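Local coordinates for Lmo0181 protein (Listeria monocytogenes serovar 1/2a, PDB 5F7V) that binds the cyclic glucan cycloalternan as the substrate-binding lipoprotein of an ABC transporter, probably delivering it for uptake across the membrane, at residues 183-189 against 273-279; 153-157 against 210-214; 200-204 against 389-394; 179-183 against 361-365. All blocks are in the same frame, centred on the assembly; numbering follows the deposited sequence. Where two conformers were deposited one is given.

Interaction 1 (183-189 against 273-279); sequences YKVAAQN and NTQKATH. With GLC (alpha-D-glucopyranose), chain B.
K184 lays its aliphatic chain across one face of the H279 imidazole: CD sits 3.8 Å from the ring centroid in a CH-pi contact, offset toward the rim. A bend at chi3 (64°) carries NZ to the ND1 side of the same face; its salt bridges run to E270 and E181. The edge of H279 meets the face of Y183 in an offset edge-to-face pair, planes at 77°, and NE2 of H279 is bonded to the carbonyl of N180. CE1 of H279 lies 3.4 Å from C6 of the glucose. Further along, the methyls of A187 and A277 touch, and the Q188 amide, its chain extended, gives a nearly straight bond from NE2 to A277 O (3.0 Å), in plane with both groups; its OE1 is engaged by W153. Beyond A187, Q188 O accepts from N273 N (3.0 Å) and Q275 N (3.3 Å), which arrive from opposite faces of the carbonyl. Q275 NE2 reaches A187 O at 2.9 Å, and N273 ND2 reaches N189 OD1. The carbonyls of A187 and Q188 are thus satisfied by residues 273-275, while H279, fixed by a bond, a lysine chain and a tyrosine face, holds its orientation in the glycan pocket.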
loop_
_atom_site.group_PDB
_atom_site.type_symbol
_atom_site.label_atom_id
_atom_site.label_comp_id
_atom_site.label_asym_id
_atom_site.label_seq_id
_atom_site.Cartn_x
_atom_site.Cartn_y
_atom_site.Cartn_z
ATOM N N TYR A 183 6.332 4.420 -9.334
ATOM C CA TYR A 183 5.673 3.845 -10.523
ATOM C C TYR A 183 4.354 4.575 -10.765
ATOM O O TYR A 183 3.905 4.705 -11.898
ATOM C CB TYR A 183 5.509 2.329 -10.488
ATOM C CG TYR A 183 4.576 1.719 -9.466
ATOM C CD1 TYR A 183 3.223 1.633 -9.696
ATOM C CD2 TYR A 183 5.040 1.203 -8.268
ATOM C CE1 TYR A 183 2.367 1.021 -8.800
ATOM C CE2 TYR A 183 4.213 0.590 -7.359
ATOM C CZ TYR A 183 2.878 0.528 -7.631
ATOM O OH TYR A 183 2.054 -0.109 -6.740
ATOM N N LYS A 184 3.699 5.033 -9.697
ATOM C CA LYS A 184 2.500 5.874 -9.828
ATOM C C LYS A 184 2.803 7.267 -10.363
ATOM O O LYS A 184 2.146 7.730 -11.281
ATOM C CB LYS A 184 1.826 5.942 -8.478
ATOM C CG LYS A 184 0.654 6.895 -8.432
ATOM C CD LYS A 184 0.089 7.126 -7.045
ATOM C CE LYS A 184 1.066 7.799 -6.083
ATOM N NZ LYS A 184 0.511 7.813 -4.704
ATOM N N VAL A 185 3.753 7.961 -9.754
ATOM C CA VAL A 185 4.060 9.339 -10.167
ATOM C C VAL A 185 4.600 9.379 -11.596
ATOM O O VAL A 185 4.256 10.279 -12.364
ATOM C CB VAL A 185 4.995 10.026 -9.134
ATOM C CG1 VAL A 185 5.318 11.425 -9.585
ATOM C CG2 VAL A 185 4.273 10.085 -7.794
ATOM N N ALA A 186 5.396 8.376 -11.968
ATOM C CA ALA A 186 5.800 8.248 -13.393
ATOM C C ALA A 186 4.596 8.121 -14.312
ATOM O O ALA A 186 4.510 8.815 -15.331
ATOM C CB ALA A 186 6.717 7.052 -13.557
ATOM N N ALA A 187 3.633 7.293 -13.902
ATOM C CA ALA A 187 2.420 7.141 -14.718
ATOM C C ALA A 187 1.609 8.405 -14.809
ATOM O O ALA A 187 0.944 8.635 -15.820
ATOM C CB ALA A 187 1.579 6.008 -14.145
ATOM N N GLN A 188 1.666 9.265 -13.800
ATOM C CA GLN A 188 1.022 10.575 -13.901
ATOM C C GLN A 188 1.607 11.513 -14.958
ATOM O O GLN A 188 1.014 12.537 -15.280
ATOM C CB GLN A 188 1.091 11.264 -12.528
ATOM C CG GLN A 188 0.235 10.605 -11.445
ATOM C CD GLN A 188 0.533 11.101 -10.054
ATOM O OE1 GLN A 188 1.371 11.975 -9.819
ATOM N NE2 GLN A 188 -0.150 10.475 -9.115
ATOM N N ASN A 189 2.768 11.157 -15.489
ATOM C CA ASN A 189 3.440 11.855 -16.572
ATOM C C ASN A 189 3.607 10.974 -17.808
ATOM O O ASN A 189 4.380 11.299 -18.692
ATOM C CB ASN A 189 4.794 12.395 -16.103
ATOM C CG ASN A 189 5.138 13.740 -16.691
ATOM O OD1 ASN A 189 4.262 14.552 -16.951
ATOM N ND2 ASN A 189 6.411 14.011 -16.885
ATOM N N ASN A 273 -0.393 14.747 -13.858
ATOM C CA ASN A 273 0.156 15.734 -14.790
ATOM C C ASN A 273 -0.421 15.513 -16.160
ATOM O O ASN A 273 -1.444 16.146 -16.467
ATOM C CB ASN A 273 1.677 15.803 -14.761
ATOM C CG ASN A 273 2.179 17.128 -15.313
ATOM O OD1 ASN A 273 1.566 18.179 -15.085
ATOM N ND2 ASN A 273 3.260 17.109 -16.035
ATOM N N THR A 274 0.157 14.647 -16.968
ATOM C CA THR A 274 -0.505 14.332 -18.238
ATOM C C THR A 274 -1.740 13.464 -18.048
ATOM O O THR A 274 -2.613 13.410 -18.936
ATOM C CB THR A 274 0.462 13.614 -19.174
ATOM O OG1 THR A 274 0.854 12.362 -18.603
ATOM C CG2 THR A 274 1.672 14.497 -19.518
ATOM N N GLN A 275 -1.800 12.748 -16.929
ATOM C CA GLN A 275 -2.986 11.933 -16.633
ATOM C C GLN A 275 -3.012 11.633 -15.170
ATOM O O GLN A 275 -2.018 11.782 -14.468
ATOM C CB GLN A 275 -2.993 10.634 -17.431
ATOM C CG GLN A 275 -1.730 9.788 -17.258
ATOM C CD GLN A 275 -1.567 8.681 -18.298
ATOM O OE1 GLN A 275 -2.158 8.728 -19.398
ATOM N NE2 GLN A 275 -0.772 7.709 -17.979
ATOM N N LYS A 276 -4.190 11.250 -14.708
ATOM C CA LYS A 276 -4.342 10.759 -13.360
ATOM C C LYS A 276 -3.787 9.353 -13.256
ATOM O O LYS A 276 -3.884 8.563 -14.212
ATOM C CB LYS A 276 -5.822 10.772 -12.979
ATOM C CG LYS A 276 -6.422 12.166 -13.125
ATOM C CD LYS A 276 -7.898 12.250 -12.806
ATOM C CE LYS A 276 -8.466 13.638 -12.998
ATOM N NZ LYS A 276 -9.941 13.684 -12.886
ATOM N N ALA A 277 -3.205 9.046 -12.103
ATOM C CA ALA A 277 -2.777 7.680 -11.810
ATOM C C ALA A 277 -2.749 7.516 -10.304
ATOM O O ALA A 277 -2.154 8.352 -9.596
ATOM C CB ALA A 277 -1.420 7.379 -12.422
ATOM N N THR A 278 -3.403 6.457 -9.853
ATOM C CA THR A 278 -3.546 6.216 -8.416
ATOM C C THR A 278 -3.094 4.803 -8.101
ATOM O O THR A 278 -3.070 3.874 -8.927
ATOM C CB THR A 278 -4.994 6.398 -8.013
ATOM O OG1 THR A 278 -5.791 5.515 -8.803
ATOM C CG2 THR A 278 -5.396 7.878 -8.220
ATOM N N HIS A 279 -2.650 4.658 -6.871
ATOM C CA HIS A 279 -2.214 3.345 -6.367
ATOM C C HIS A 279 -3.395 2.411 -6.180
ATOM O O HIS A 279 -4.504 2.800 -5.870
ATOM C CB HIS A 279 -1.518 3.516 -5.027
ATOM C CG HIS A 279 -0.056 3.784 -5.156
ATOM N ND1 HIS A 279 0.582 4.781 -4.456
ATOM C CD2 HIS A 279 0.906 3.134 -5.849
ATOM C CE1 HIS A 279 1.875 4.733 -4.720
ATOM N NE2 HIS A 279 2.092 3.739 -5.549
HETATM C C1 GLC B . 4.219 1.456 0.744
HETATM C C2 GLC B . 4.691 2.342 1.889
HETATM C C3 GLC B . 3.624 3.400 2.171
HETATM C C4 GLC B . 3.346 4.185 0.903
HETATM C C5 GLC B . 3.065 3.261 -0.292
HETATM C C6 GLC B . 3.034 3.979 -1.643
HETATM O O2 GLC B . 4.970 1.560 3.063
HETATM O O3 GLC B . 4.160 4.252 3.194
HETATM O O4 GLC B . 2.184 5.013 1.071
HETATM O O5 GLC B . 4.034 2.223 -0.443
HETATM O O6 GLC B . 4.293 4.610 -1.854
#

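Interaction 2 (153-157 against 210-214); sequences WKDEE and EALTH
W153 reaches from its helix over the imidazole of H214 and can be followed outward along its length. CB, the first atom, already lies 3.7 Å from H214 CE1. With chi1 at -67°, CG lies beside the backbone N and comes to 3.4 Å from the same CE1. The five-membered ring then stacks face to face on the histidine: centroids 3.7 Å apart, planes at 4°. Its CD1 and NE1 pass nearest to H214 NE2, and NE1 gives its hydrogen to Q188. In the six-membered ring CE3 lies over H214 CG, CZ3 nears H214 CB, whose CH-pi contact is off-centre, and CH2 at the far end touches CA and CB of A211, the latter at 3.8 Å.

The histidine is held at its edge as well. ND1 donates to E157 OE2 at 2.6 Å, close to the ring plane, and the oxygen uses its anti lone pair. A water gives a hydrogen to H214 O at 2.8 Å and a weak, longer one to the same OE2. The segment axes, 16° from parallel, stay 12.8 Å apart, so these long side chains bridge helices 153-163 and 206-220. A short ND1 bond to a carboxylate fixes the ring's rotation and would probably favour a protonated imidazole, stacked on the indole.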
loop_
_atom_site.group_PDB
_atom_site.type_symbol
_atom_site.label_atom_id
_atom_site.label_comp_id
_atom_site.label_asym_id
_atom_site.label_seq_id
_atom_site.Cartn_x
_atom_site.Cartn_y
_atom_site.Cartn_z
ATOM N N TRP A 153 -0.307 18.633 -10.943
ATOM C CA TRP A 153 0.857 18.892 -10.068
ATOM C C TRP A 153 1.065 20.362 -9.799
ATOM O O TRP A 153 1.355 20.746 -8.649
ATOM C CB TRP A 153 2.150 18.384 -10.686
ATOM C CG TRP A 153 2.257 16.895 -10.817
ATOM C CD1 TRP A 153 1.505 15.896 -10.232
ATOM C CD2 TRP A 153 3.275 16.244 -11.573
ATOM N NE1 TRP A 153 2.001 14.668 -10.625
ATOM C CE2 TRP A 153 3.074 14.846 -11.454
ATOM C CE3 TRP A 153 4.308 16.718 -12.387
ATOM C CZ2 TRP A 153 3.913 13.923 -12.101
ATOM C CZ3 TRP A 153 5.105 15.790 -13.058
ATOM C CH2 TRP A 153 4.907 14.439 -12.885
ATOM N N LYS A 154 0.892 21.232 -10.785
ATOM C CA LYS A 154 1.198 22.629 -10.575
ATOM C C LYS A 154 0.275 23.267 -9.538
ATOM O O LYS A 154 0.703 24.153 -8.805
ATOM C CB LYS A 154 1.115 23.423 -11.867
ATOM C CG LYS A 154 -0.269 23.527 -12.475
ATOM C CD LYS A 154 -0.257 24.165 -13.855
ATOM C CE LYS A 154 0.346 23.316 -14.945
ATOM N NZ LYS A 154 -0.445 22.090 -15.277
ATOM N N ASP A 155 -0.970 22.817 -9.430
ATOM C CA ASP A 155 -1.875 23.351 -8.394
ATOM C C ASP A 155 -1.435 22.914 -7.017
ATOM O O ASP A 155 -1.455 23.705 -6.056
ATOM C CB ASP A 155 -3.301 22.882 -8.627
ATOM C CG ASP A 155 -3.807 23.285 -9.976
ATOM O OD1 ASP A 155 -3.996 24.498 -10.170
ATOM O OD2 ASP A 155 -4.038 22.428 -10.845
ATOM N N GLU A 156 -1.019 21.676 -6.853
ATOM C CA GLU A 156 -0.540 21.276 -5.549
ATOM C C GLU A 156 0.804 21.903 -5.213
ATOM O O GLU A 156 1.073 22.196 -4.036
ATOM C CB GLU A 156 -0.450 19.766 -5.469
ATOM C CG GLU A 156 0.279 19.358 -4.229
ATOM C CD GLU A 156 0.178 17.869 -4.014
ATOM O OE1 GLU A 156 -0.538 17.095 -4.742
ATOM O OE2 GLU A 156 0.922 17.516 -3.075
ATOM N N GLU A 157 1.666 22.130 -6.198
ATOM C CA GLU A 157 2.923 22.789 -5.894
ATOM C C GLU A 157 2.684 24.225 -5.467
ATOM O O GLU A 157 3.339 24.693 -4.532
ATOM C CB GLU A 157 3.840 22.760 -7.115
ATOM C CG GLU A 157 4.390 21.366 -7.478
ATOM C CD GLU A 157 5.085 21.254 -8.829
ATOM O OE1 GLU A 157 5.379 22.313 -9.407
ATOM O OE2 GLU A 157 5.463 20.149 -9.333
ATOM N N GLU A 210 11.381 14.031 -15.464
ATOM C CA GLU A 210 10.553 15.169 -15.042
ATOM C C GLU A 210 9.710 14.825 -13.831
ATOM O O GLU A 210 9.548 15.615 -12.900
ATOM C CB GLU A 210 9.683 15.581 -16.226
ATOM C CG GLU A 210 8.925 16.882 -15.971
ATOM C CD GLU A 210 8.110 17.390 -17.139
ATOM O OE1 GLU A 210 7.741 16.588 -18.026
ATOM O OE2 GLU A 210 7.922 18.640 -17.182
ATOM N N ALA A 211 9.139 13.621 -13.805
ATOM C CA ALA A 211 8.298 13.175 -12.686
ATOM C C ALA A 211 9.078 13.097 -11.388
ATOM O O ALA A 211 8.615 13.527 -10.329
ATOM C CB ALA A 211 7.625 11.841 -12.979
ATOM N N LEU A 212 10.271 12.506 -11.464
ATOM C CA LEU A 212 11.110 12.439 -10.262
ATOM C C LEU A 212 11.559 13.798 -9.801
ATOM O O LEU A 212 11.545 14.042 -8.589
ATOM C CB LEU A 212 12.308 11.540 -10.506
ATOM C CG LEU A 212 13.275 11.344 -9.302
ATOM C CD1 LEU A 212 12.587 10.706 -8.136
ATOM C CD2 LEU A 212 14.428 10.466 -9.736
ATOM N N THR A 213 11.917 14.649 -10.750
ATOM C CA THR A 213 12.303 16.012 -10.421
ATOM C C THR A 213 11.166 16.770 -9.760
ATOM O O THR A 213 11.409 17.563 -8.808
ATOM C CB THR A 213 12.829 16.733 -11.669
ATOM O OG1 THR A 213 13.909 15.962 -12.207
ATOM C CG2 THR A 213 13.297 18.172 -11.352
ATOM N N HIS A 214 9.930 16.530 -10.169
ATOM C CA HIS A 214 8.776 17.129 -9.522
ATOM C C HIS A 214 8.774 16.769 -8.031
ATOM O O HIS A 214 8.522 17.633 -7.187
ATOM C CB HIS A 214 7.525 16.694 -10.296
ATOM C CG HIS A 214 6.304 16.518 -9.454
ATOM N ND1 HIS A 214 5.515 17.538 -8.929
ATOM C CD2 HIS A 214 5.710 15.354 -9.112
ATOM C CE1 HIS A 214 4.517 16.982 -8.272
ATOM N NE2 HIS A 214 4.611 15.680 -8.378
HETATM O O HOH W 1 8.333 20.339 -7.740
#

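Interaction 3 (200-204 against 389-394); sequences ETTIN and SEDNIN
T201 and I203 supply the apolar part of this contact, pressing methyls onto helix 382-397. CG2 of T201 meets CG2 of I393 at 3.7 Å and also touches E390 CG and N394 OD1. I203 sets its CG2 against the helix backbone, 3.7 Å from E390 N, while its other branch, with CG1 anti to the backbone N (chi1 -166°), carries CD1 to 4.2 Å from I393 CD1. M179 covers both isoleucines from helix 179-187.

Polar groups meet mainly through their carbons. The N204 amide crosses the E390 chain, OD1 lying 3.5 Å from CG, with the amide and carboxylate planes 24° apart. A bend at chi2 (-105°) turns the E390 carboxylate along its own helix, where OE2 accepts a weak bond from N394 ND2.

No direct hydrogen bond joins the segments; a water does so instead. It accepts from T201 N at 2.9 Å and lies within donating distance of N394 OD1 (2.8 Å) and E200 OE1, though counting atoms elsewhere it has more acceptors in reach than protons.

The bond from I203 N to T201 OG1 (3.1 Å) makes an ST turn; the same hydroxyl is also bonded to I193 O. The turn sets the T201 methyl and the I203 side chain against the same helix: a connecting loop, between helices 179-187 and 206-220, docked on the C-terminal helix of the solute-binding fold.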
loop_
_atom_site.group_PDB
_atom_site.type_symbol
_atom_site.label_atom_id
_atom_site.label_comp_id
_atom_site.label_asym_id
_atom_site.label_seq_id
_atom_site.Cartn_x
_atom_site.Cartn_y
_atom_site.Cartn_z
ATOM N N GLU A 200 12.060 -5.264 -20.545
ATOM C CA GLU A 200 12.894 -4.061 -20.558
ATOM C C GLU A 200 12.370 -3.109 -19.503
ATOM O O GLU A 200 11.185 -3.180 -19.158
ATOM C CB GLU A 200 12.848 -3.343 -21.925
ATOM C CG GLU A 200 13.353 -4.143 -23.111
ATOM C CD GLU A 200 14.799 -4.485 -23.055
ATOM O OE1 GLU A 200 15.570 -3.858 -22.317
ATOM O OE2 GLU A 200 15.205 -5.448 -23.739
ATOM N N THR A 201 13.213 -2.194 -19.049
ATOM C CA THR A 201 12.776 -1.084 -18.221
ATOM C C THR A 201 12.921 0.223 -18.988
ATOM O O THR A 201 13.891 0.470 -19.697
ATOM C CB THR A 201 13.522 -1.030 -16.881
ATOM O OG1 THR A 201 13.099 0.111 -16.143
ATOM C CG2 THR A 201 15.014 -0.927 -17.025
ATOM N N THR A 202 11.938 1.096 -18.810
ATOM C CA THR A 202 12.017 2.466 -19.329
ATOM C C THR A 202 11.994 3.430 -18.151
ATOM O O THR A 202 11.502 4.563 -18.285
ATOM C CB THR A 202 10.898 2.730 -20.336
ATOM O OG1 THR A 202 9.683 2.306 -19.728
ATOM C CG2 THR A 202 11.193 1.914 -21.565
ATOM N N ILE A 203 12.554 3.036 -17.007
ATOM C CA ILE A 203 12.495 3.854 -15.796
ATOM C C ILE A 203 13.177 5.202 -15.956
ATOM O O ILE A 203 12.796 6.181 -15.296
ATOM C CB ILE A 203 13.042 3.058 -14.574
ATOM C CG1 ILE A 203 12.661 3.778 -13.276
ATOM C CG2 ILE A 203 14.528 2.813 -14.644
ATOM C CD1 ILE A 203 12.902 2.988 -12.021
ATOM N N ASN A 204 14.170 5.277 -16.829
ATOM C CA ASN A 204 14.919 6.495 -17.099
ATOM C C ASN A 204 14.430 7.290 -18.309
ATOM O O ASN A 204 15.227 8.024 -18.855
ATOM C CB ASN A 204 16.410 6.193 -17.158
ATOM C CG ASN A 204 16.765 5.308 -18.315
ATOM O OD1 ASN A 204 15.945 4.490 -18.745
ATOM N ND2 ASN A 204 17.977 5.456 -18.817
ATOM N N SER A 389 19.360 3.335 -11.567
ATOM C CA SER A 389 18.261 2.398 -11.382
ATOM C C SER A 389 18.002 1.563 -12.634
ATOM O O SER A 389 17.726 0.381 -12.512
ATOM C CB SER A 389 16.984 3.139 -11.017
ATOM O OG SER A 389 17.096 3.813 -9.777
ATOM N N GLU A 390 18.094 2.163 -13.819
ATOM C CA GLU A 390 17.963 1.423 -15.075
ATOM C C GLU A 390 19.077 0.380 -15.186
ATOM O O GLU A 390 18.813 -0.790 -15.502
ATOM C CB GLU A 390 17.999 2.388 -16.269
ATOM C CG GLU A 390 17.723 1.726 -17.627
ATOM C CD GLU A 390 18.903 1.501 -18.579
ATOM O OE1 GLU A 390 20.062 1.796 -18.182
ATOM O OE2 GLU A 390 18.703 1.001 -19.735
ATOM N N ASP A 391 20.315 0.766 -14.913
ATOM C CA ASP A 391 21.439 -0.187 -14.946
ATOM C C ASP A 391 21.251 -1.349 -13.986
ATOM O O ASP A 391 21.496 -2.508 -14.344
ATOM C CB ASP A 391 22.733 0.540 -14.611
ATOM C CG ASP A 391 23.115 1.600 -15.648
ATOM O OD1 ASP A 391 22.654 1.456 -16.810
ATOM O OD2 ASP A 391 23.860 2.570 -15.356
ATOM N N ASN A 392 20.791 -1.038 -12.774
ATOM C CA ASN A 392 20.640 -2.089 -11.774
ATOM C C ASN A 392 19.507 -3.051 -12.143
ATOM O O ASN A 392 19.639 -4.252 -11.961
ATOM C CB ASN A 392 20.344 -1.440 -10.415
ATOM C CG ASN A 392 20.058 -2.468 -9.354
ATOM O OD1 ASN A 392 20.987 -3.151 -8.955
ATOM N ND2 ASN A 392 18.819 -2.632 -8.989
ATOM N N ILE A 393 18.393 -2.524 -12.649
ATOM C CA ILE A 393 17.299 -3.383 -13.120
ATOM C C ILE A 393 17.769 -4.263 -14.264
ATOM O O ILE A 393 17.502 -5.469 -14.280
ATOM C CB ILE A 393 16.059 -2.560 -13.491
ATOM C CG1 ILE A 393 15.456 -1.959 -12.230
ATOM C CG2 ILE A 393 15.063 -3.430 -14.246
ATOM C CD1 ILE A 393 14.405 -0.916 -12.452
ATOM N N ASN A 394 18.479 -3.693 -15.224
ATOM C CA ASN A 394 18.979 -4.492 -16.355
ATOM C C ASN A 394 19.853 -5.629 -15.895
ATOM O O ASN A 394 19.689 -6.731 -16.372
ATOM C CB ASN A 394 19.795 -3.628 -17.293
ATOM C CG ASN A 394 18.953 -2.684 -18.114
ATOM O OD1 ASN A 394 17.778 -2.890 -18.324
ATOM N ND2 ASN A 394 19.591 -1.669 -18.651
HETATM O O HOH W 2 15.864 -2.135 -20.199
#

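Interaction 4 (179-183 against 361-365); sequences MNEFY and WNKIS. With GLC (alpha-D-glucopyranose), chain B.
M179 packs its CG into the angle between W361 and S365, 3.5 Å from W361 CH2 and 3.4 Å from S365 OG, and this is the tight part of the contact. CG stands anti to the backbone N (chi1 176°), and bends at chi2 and chi3 lead SD past the indole: a Met-aromatic contact, oblique, 4.8 Å from the centroid of the six-membered ring. In the conformer given, the methyl CE approaches I364 CD1. From the other helix W361 CZ2 also leans on Y183 CD2 at 3.8 Å, an oblique meeting of rings with planes at 72°. I203 and I393 close in around M179.

The polar side is looser and holds water. W361 NE1 donates to N180 OD1 at 3.1 Å; the oxygen lies in the indole plane and the donor almost along its C=O axis. One water donates both to that OD1 and to S365 OG (2.7 Å). S365 OG in turn gives its hydrogen to W361 O, which S365 N reaches from the opposite face of the carbonyl. The other end of the N180 amide serves the sugar: ND2 bonds the glucose ring oxygen O5 at 3.0 Å and also E77. Next along, E181 OE1 accepts from glucose O6 at 2.6 Å.

W361, a second-shell residue, thus helps to fix the flip of the N180 amide, together with the water on OD1 and the partners of ND2. Segment 179-183, nearly perpendicular to 361-365, presents the first turn of its helix to the sugar, forming part of the cycloalternan pocket of this periplasmic-binding-protein-type fold.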
loop_
_atom_site.group_PDB
_atom_site.type_symbol
_atom_site.label_atom_id
_atom_site.label_comp_id
_atom_site.label_asym_id
_atom_site.label_seq_id
_atom_site.Cartn_x
_atom_site.Cartn_y
_atom_site.Cartn_z
ATOM N N MET A 179 10.560 3.805 -4.895
ATOM C CA MET A 179 10.110 3.028 -6.044
ATOM C C MET A 179 8.608 2.825 -6.012
ATOM O O MET A 179 7.950 2.910 -7.051
ATOM C CB MET A 179 10.870 1.688 -6.102
ATOM C CG MET A 179 10.369 0.807 -7.228
ATOM S SD MET A 179 10.729 1.470 -8.885
ATOM C CE MET A 179 12.094 0.416 -9.305
ATOM N N ASN A 180 8.046 2.526 -4.840
ATOM C CA ASN A 180 6.600 2.255 -4.783
ATOM C C ASN A 180 5.801 3.481 -5.142
ATOM O O ASN A 180 4.806 3.383 -5.867
ATOM C CB ASN A 180 6.172 1.764 -3.403
ATOM C CG ASN A 180 5.601 0.373 -3.419
ATOM O OD1 ASN A 180 6.087 -0.516 -4.141
ATOM N ND2 ASN A 180 4.556 0.172 -2.629
ATOM N N GLU A 181 6.260 4.651 -4.706
ATOM C CA GLU A 181 5.528 5.869 -5.071
ATOM C C GLU A 181 5.754 6.203 -6.541
ATOM O O GLU A 181 4.887 6.723 -7.240
ATOM C CB GLU A 181 5.973 7.023 -4.187
ATOM C CG GLU A 181 5.021 8.210 -4.237
ATOM C CD GLU A 181 3.714 7.993 -3.493
ATOM O OE1 GLU A 181 3.519 6.961 -2.774
ATOM O OE2 GLU A 181 2.863 8.916 -3.602
ATOM N N PHE A 182 6.974 5.925 -6.994
ATOM C CA PHE A 182 7.378 6.402 -8.326
ATOM C C PHE A 182 6.700 5.692 -9.459
ATOM O O PHE A 182 6.494 6.333 -10.479
ATOM C CB PHE A 182 8.879 6.257 -8.466
ATOM C CG PHE A 182 9.401 6.979 -9.679
ATOM C CD1 PHE A 182 9.258 8.360 -9.772
ATOM C CD2 PHE A 182 9.990 6.314 -10.727
ATOM C CE1 PHE A 182 9.700 9.065 -10.868
ATOM C CE2 PHE A 182 10.433 7.012 -11.832
ATOM C CZ PHE A 182 10.269 8.379 -11.900
ATOM N N TYR A 183 6.332 4.420 -9.334
ATOM C CA TYR A 183 5.673 3.845 -10.523
ATOM C C TYR A 183 4.354 4.575 -10.765
ATOM O O TYR A 183 3.905 4.705 -11.898
ATOM C CB TYR A 183 5.509 2.329 -10.488
ATOM C CG TYR A 183 4.576 1.719 -9.466
ATOM C CD1 TYR A 183 3.223 1.633 -9.696
ATOM C CD2 TYR A 183 5.040 1.203 -8.268
ATOM C CE1 TYR A 183 2.367 1.021 -8.800
ATOM C CE2 TYR A 183 4.213 0.590 -7.359
ATOM C CZ TYR A 183 2.878 0.528 -7.631
ATOM O OH TYR A 183 2.054 -0.109 -6.740
ATOM N N TRP A 361 11.021 -7.492 -7.003
ATOM C CA TRP A 361 10.539 -6.153 -6.701
ATOM C C TRP A 361 11.163 -5.538 -5.465
ATOM O O TRP A 361 11.620 -4.392 -5.515
ATOM C CB TRP A 361 9.027 -6.162 -6.515
ATOM C CG TRP A 361 8.457 -4.789 -6.278
ATOM C CD1 TRP A 361 7.915 -4.301 -5.138
ATOM C CD2 TRP A 361 8.393 -3.738 -7.233
ATOM N NE1 TRP A 361 7.502 -3.015 -5.339
ATOM C CE2 TRP A 361 7.762 -2.631 -6.626
ATOM C CE3 TRP A 361 8.803 -3.605 -8.557
ATOM C CZ2 TRP A 361 7.529 -1.438 -7.292
ATOM C CZ3 TRP A 361 8.600 -2.406 -9.213
ATOM C CH2 TRP A 361 7.935 -1.327 -8.584
ATOM N N ASN A 362 11.187 -6.254 -4.345
ATOM C CA ASN A 362 11.721 -5.656 -3.132
ATOM C C ASN A 362 13.218 -5.353 -3.245
ATOM O O ASN A 362 13.666 -4.303 -2.758
ATOM C CB ASN A 362 11.337 -6.488 -1.903
ATOM C CG ASN A 362 9.842 -6.404 -1.542
ATOM O OD1 ASN A 362 9.102 -5.469 -1.901
ATOM N ND2 ASN A 362 9.370 -7.422 -0.810
ATOM N N LYS A 363 13.960 -6.205 -3.936
ATOM C CA LYS A 363 15.384 -6.014 -4.137
ATOM C C LYS A 363 15.656 -4.795 -5.024
ATOM O O LYS A 363 16.489 -3.929 -4.698
ATOM C CB LYS A 363 15.946 -7.285 -4.762
ATOM C CG LYS A 363 17.429 -7.182 -4.895
ATOM C CD LYS A 363 18.023 -8.115 -5.918
ATOM C CE LYS A 363 17.614 -9.546 -5.745
ATOM N NZ LYS A 363 18.879 -10.316 -5.899
ATOM N N ILE A 364 14.955 -4.693 -6.151
ATOM C CA ILE A 364 15.143 -3.536 -7.020
ATOM C C ILE A 364 14.648 -2.273 -6.314
ATOM O O ILE A 364 15.250 -1.217 -6.488
ATOM C CB ILE A 364 14.608 -3.683 -8.461
ATOM C CG1 ILE A 364 13.081 -3.708 -8.561
ATOM C CG2 ILE A 364 15.259 -4.884 -9.118
ATOM C CD1 ILE A 364 12.554 -3.728 -9.982
ATOM N N SER A 365 13.601 -2.385 -5.501
ATOM C CA SER A 365 13.124 -1.234 -4.750
ATOM C C SER A 365 14.140 -0.729 -3.748
ATOM O O SER A 365 14.353 0.475 -3.640
ATOM C CB SER A 365 11.799 -1.602 -4.061
ATOM O OG SER A 365 10.770 -1.802 -5.042
HETATM C C1 GLC B . 4.219 1.456 0.744
HETATM C C2 GLC B . 4.691 2.342 1.889
HETATM C C3 GLC B . 3.624 3.400 2.171
HETATM C C4 GLC B . 3.346 4.185 0.903
HETATM C C5 GLC B . 3.065 3.261 -0.292
HETATM C C6 GLC B . 3.034 3.979 -1.643
HETATM O O2 GLC B . 4.970 1.560 3.063
HETATM O O3 GLC B . 4.160 4.252 3.194
HETATM O O4 GLC B . 2.184 5.013 1.071
HETATM O O5 GLC B . 4.034 2.223 -0.443
HETATM O O6 GLC B . 4.293 4.610 -1.854
HETATM O O HOH W 3 8.816 -0.974 -3.390
#

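How the interactions relate
Helix 179-187 ties the contacts together. Interactions 1 and 4 share Y183 and both touch the same glucose; H279 NE2 bonds N180 O at 2.8 Å, joining a pocket residue of one to a pocket residue of the other. Interaction 2 lies farther from the sugar, H214 about 13 Å away by its side chain, but is linked to interaction 1 by Q188 OE1 and W153 NE1 (2.9 Å) and by N189 ND2 and E210 OE1 (3.1 Å). Interaction 3 adjoins interaction 4, with I203 CD1 3.8 Å from M179 CE. Interactions 2 and 3, centres 22 Å apart, do not touch; F182 packs against residues of both.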